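Local coordinates for protein Dph2 (Pyrococcus horikoshii, PDB 3LZD) that catalyses the first step of diphthamide biosynthesis, using a [4Fe-4S] cluster to transfer the 3-amino-3-carboxypropyl group of S-adenosyl-L-methionine to a histidine of elongation factor 2, at residues A259-A264 / P337-K342; V287-K292 / L348-E353. All coordinates share one frame; numbering follows the deposited sequence.

Contact 1 (A259-A264 / P337-K342); sequences AKAMDA and PVLTPK
P337 lays the CB-CG side of its ring against A261 near the C-terminal end of helix 248-261, and the rest of the contact builds on that meeting. Its CG lies 4.1 Å from A261 CB, and P337 CB is 4.2 Å from the same methyl, so two ring carbons share one small partner. A261 and P337 are also the closest backbone approach of the two segments, their CA atoms 6.0 Å apart. K260 borders the ring as well. Its carbonyl O sits 4.0 Å from P337 CG, a van der Waals touch, and K260 CB comes within 4.3 Å of P337 CB. From there the lysine runs out almost fully extended and carries its amine away from the proline; its contribution is the root of the side chain, not the charge. A261 has a second partner two residues along from the proline: with CG turned beside the backbone N (chi1 -45°), L339 brings its CD1 to 4.2 Å from A261 CB. No hydrogen bond joins the segments directly, but the same helix grips the strand one to two turns earlier: Q257 accepts from V338 N and R254 donates to V338 O. A317 and L347 also touch A261. Beyond L339, T340 takes the N-cap position of helix 341-347. This is helix-on-strand packing in an alpha/beta domain: the C-terminal part of helix 248-261 rests on edge strand 338-339 of a four-stranded parallel sheet, well away from the iron-sulfur cluster.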
# COMPACT_ATOMS: atom_id res chain seq x y z
N ALA A 259 5.84 28.28 8.09
CA ALA A 259 6.80 28.86 9.01
C ALA A 259 7.67 27.76 9.62
O ALA A 259 8.90 27.82 9.55
CB ALA A 259 6.07 29.62 10.12
N LYS A 260 7.02 26.75 10.19
CA LYS A 260 7.73 25.64 10.82
C LYS A 260 8.73 24.96 9.89
O LYS A 260 9.60 24.23 10.35
CB LYS A 260 6.73 24.60 11.32
CG LYS A 260 5.68 25.12 12.28
CD LYS A 260 4.69 24.02 12.65
CE LYS A 260 3.60 24.52 13.57
NZ LYS A 260 2.60 23.46 13.86
N ALA A 261 8.61 25.20 8.59
CA ALA A 261 9.52 24.57 7.64
C ALA A 261 10.61 25.53 7.19
O ALA A 261 11.55 25.13 6.49
CB ALA A 261 8.74 24.06 6.44
N MET A 262 10.50 26.79 7.60
CA MET A 262 11.48 27.80 7.24
C MET A 262 12.92 27.42 7.56
O MET A 262 13.81 27.59 6.73
CB MET A 262 11.14 29.13 7.93
CG MET A 262 10.13 29.96 7.18
SD MET A 262 10.72 30.33 5.51
CE MET A 262 11.77 31.76 5.82
N ASP A 263 13.14 26.91 8.77
CA ASP A 263 14.49 26.54 9.18
C ASP A 263 14.86 25.09 8.86
O ASP A 263 15.75 24.53 9.49
CB ASP A 263 14.67 26.81 10.67
N ALA A 264 14.18 24.48 7.90
CA ALA A 264 14.48 23.10 7.54
C ALA A 264 15.48 23.08 6.38
O ALA A 264 15.42 23.92 5.49
CB ALA A 264 13.21 22.37 7.15
N PRO A 337 6.55 19.15 9.60
CA PRO A 337 5.77 19.97 8.67
C PRO A 337 5.67 19.33 7.29
O PRO A 337 6.66 18.82 6.74
CB PRO A 337 6.54 21.29 8.64
CG PRO A 337 7.95 20.87 8.91
CD PRO A 337 7.79 19.84 10.00
N VAL A 338 4.46 19.33 6.74
CA VAL A 338 4.23 18.76 5.41
C VAL A 338 3.49 19.81 4.57
O VAL A 338 2.47 20.34 4.99
CB VAL A 338 3.42 17.43 5.51
CG1 VAL A 338 2.08 17.67 6.21
CG2 VAL A 338 3.22 16.83 4.13
N LEU A 339 4.03 20.10 3.39
CA LEU A 339 3.47 21.14 2.50
C LEU A 339 3.09 20.68 1.09
O LEU A 339 3.45 19.58 0.65
CB LEU A 339 4.50 22.26 2.33
CG LEU A 339 5.29 22.85 3.51
CD1 LEU A 339 6.40 23.73 2.95
CD2 LEU A 339 4.39 23.65 4.41
N THR A 340 2.36 21.55 0.39
CA THR A 340 1.99 21.30 -1.00
C THR A 340 3.03 22.03 -1.87
O THR A 340 3.77 22.89 -1.37
CB THR A 340 0.63 21.92 -1.37
OG1 THR A 340 0.75 23.35 -1.39
CG2 THR A 340 -0.45 21.49 -0.39
N PRO A 341 3.09 21.70 -3.17
CA PRO A 341 4.05 22.34 -4.07
C PRO A 341 3.96 23.87 -4.05
O PRO A 341 4.97 24.56 -3.99
CB PRO A 341 3.66 21.78 -5.44
CG PRO A 341 3.02 20.46 -5.12
CD PRO A 341 2.20 20.78 -3.90
N LYS A 342 2.73 24.37 -4.10
CA LYS A 342 2.49 25.80 -4.11
C LYS A 342 2.99 26.48 -2.84
O LYS A 342 3.45 27.62 -2.88
CB LYS A 342 0.99 26.09 -4.28
CG LYS A 342 0.54 26.19 -5.74
CD LYS A 342 0.79 24.91 -6.51
CE LYS A 342 0.22 24.99 -7.92
NZ LYS A 342 0.80 26.11 -8.72

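Contact 2 (V287-K292 / L348-E353); sequences VKLLKK and LGLREE
L289 meets both L348 and L350, and those touches are entirely apolar. L289 and L348 run antiparallel alongside each other, with L348 CD1 3.4 Å from L289 CG. L350 instead comes tip to tip: its CD2 lies 3.4 Å from L289 CD1 and equally close to L289 CD2, a tight fit against both branches of the fork. L289 presents that fork with CG anti to the backbone N (chi1 -171°). An alanine at this position removes the whole fork, which would probably open a gap facing L348 and leave the end of L350 freer to turn. L290 lies roughly perpendicular to L348, CD2 to CD2 at 4.0 Å, while also packing on F267 and V269 of the sheet beneath. The backbone shape that brings the two leucines across is a Schellman motif closing helix 341-347: G349, with positive phi (82°), turns the chain between L348 and L350, and a side chain there would jam against the preceding carbonyl O. Beside the leucines, R351 forms salt bridges with E345 and E355, and on the other segment K291 pairs with E78 of the second subunit.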
# COMPACT_ATOMS: atom_id res chain seq x y z
N VAL A 287 12.12 19.33 -6.51
CA VAL A 287 13.39 18.88 -5.96
C VAL A 287 14.47 19.81 -6.49
O VAL A 287 15.35 20.24 -5.74
CB VAL A 287 13.70 17.43 -6.39
CG1 VAL A 287 15.15 17.06 -6.07
CG2 VAL A 287 12.75 16.47 -5.68
N LYS A 288 14.39 20.14 -7.77
CA LYS A 288 15.37 21.02 -8.39
C LYS A 288 15.30 22.42 -7.78
O LYS A 288 16.32 23.02 -7.49
CB LYS A 288 15.15 21.09 -9.91
N LEU A 289 14.09 22.91 -7.58
CA LEU A 289 13.91 24.24 -7.01
C LEU A 289 14.47 24.36 -5.60
O LEU A 289 15.14 25.34 -5.28
CB LEU A 289 12.44 24.63 -7.00
CG LEU A 289 12.19 26.09 -6.61
CD1 LEU A 289 12.69 27.01 -7.74
CD2 LEU A 289 10.70 26.32 -6.36
N LEU A 290 14.21 23.37 -4.76
CA LEU A 290 14.73 23.42 -3.39
C LEU A 290 16.26 23.43 -3.39
O LEU A 290 16.89 24.18 -2.65
CB LEU A 290 14.21 22.23 -2.57
CG LEU A 290 12.77 22.31 -2.08
CD1 LEU A 290 12.34 20.95 -1.55
CD2 LEU A 290 12.64 23.36 -1.00
N LYS A 291 16.85 22.58 -4.23
CA LYS A 291 18.31 22.50 -4.30
C LYS A 291 18.90 23.82 -4.75
O LYS A 291 19.85 24.31 -4.15
CB LYS A 291 18.73 21.37 -5.26
CG LYS A 291 18.56 19.99 -4.66
CD LYS A 291 19.10 18.90 -5.57
CE LYS A 291 18.88 17.53 -4.94
NZ LYS A 291 19.32 16.41 -5.81
N LYS A 292 18.35 24.40 -5.81
CA LYS A 292 18.84 25.68 -6.30
C LYS A 292 18.83 26.71 -5.18
O LYS A 292 19.62 27.65 -5.18
CB LYS A 292 17.98 26.18 -7.47
N LEU A 348 10.04 29.41 -0.31
CA LEU A 348 11.26 29.81 -0.98
C LEU A 348 11.24 31.28 -1.41
O LEU A 348 12.24 31.80 -1.89
CB LEU A 348 11.50 28.93 -2.21
CG LEU A 348 11.85 27.47 -1.94
CD1 LEU A 348 12.25 26.81 -3.25
CD2 LEU A 348 12.99 27.38 -0.93
N GLY A 349 10.09 31.93 -1.24
CA GLY A 349 9.97 33.33 -1.60
C GLY A 349 9.71 33.61 -3.07
O GLY A 349 9.92 34.73 -3.53
N LEU A 350 9.26 32.61 -3.82
CA LEU A 350 8.99 32.78 -5.24
C LEU A 350 7.54 33.19 -5.52
O LEU A 350 7.25 33.86 -6.50
CB LEU A 350 9.30 31.49 -6.00
CG LEU A 350 10.76 31.05 -6.09
CD1 LEU A 350 11.43 31.10 -4.72
CD2 LEU A 350 10.82 29.66 -6.66
N ARG A 351 6.65 32.77 -4.63
CA ARG A 351 5.22 33.05 -4.74
C ARG A 351 4.82 33.92 -3.55
O ARG A 351 5.32 33.73 -2.44
CB ARG A 351 4.46 31.72 -4.73
CG ARG A 351 2.98 31.80 -5.08
CD ARG A 351 2.35 30.41 -5.00
NE ARG A 351 2.68 29.55 -6.14
CZ ARG A 351 2.17 29.71 -7.36
NH1 ARG A 351 1.30 30.68 -7.59
NH2 ARG A 351 2.52 28.89 -8.34
N GLU A 352 3.92 34.87 -3.77
CA GLU A 352 3.51 35.76 -2.69
C GLU A 352 2.14 35.45 -2.10
O GLU A 352 1.99 35.39 -0.87
CB GLU A 352 3.53 37.22 -3.18
N GLU A 353 1.14 35.25 -2.95
CA GLU A 353 -0.20 34.95 -2.47
C GLU A 353 -0.45 33.45 -2.41
O GLU A 353 0.14 32.69 -3.18
CB GLU A 353 -1.24 35.62 -3.37

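How the contacts relate
From the N terminus the chain passes 259-264 near the end of helix 248-261, then 287-292 in helix 280-292, before returning through 337-342 and 348-353. Contact 1 closes a loop of 72 intervening residues and contact 2 one of 55; their segments alternate, so the loops cross. Contact 1 ties helix 248-261 to edge strand 338-339, whereas contact 2 joins helix 280-292 to the turn after helix 341-347. That last helix leads directly from one contact to the other. Their centres are 11 Å apart, and K342 NZ of contact 1 lies 3.3 Å from R351 NH2 of contact 2, like charges with E355 as a common acidic neighbour, though its pairing with K342 is long and weak.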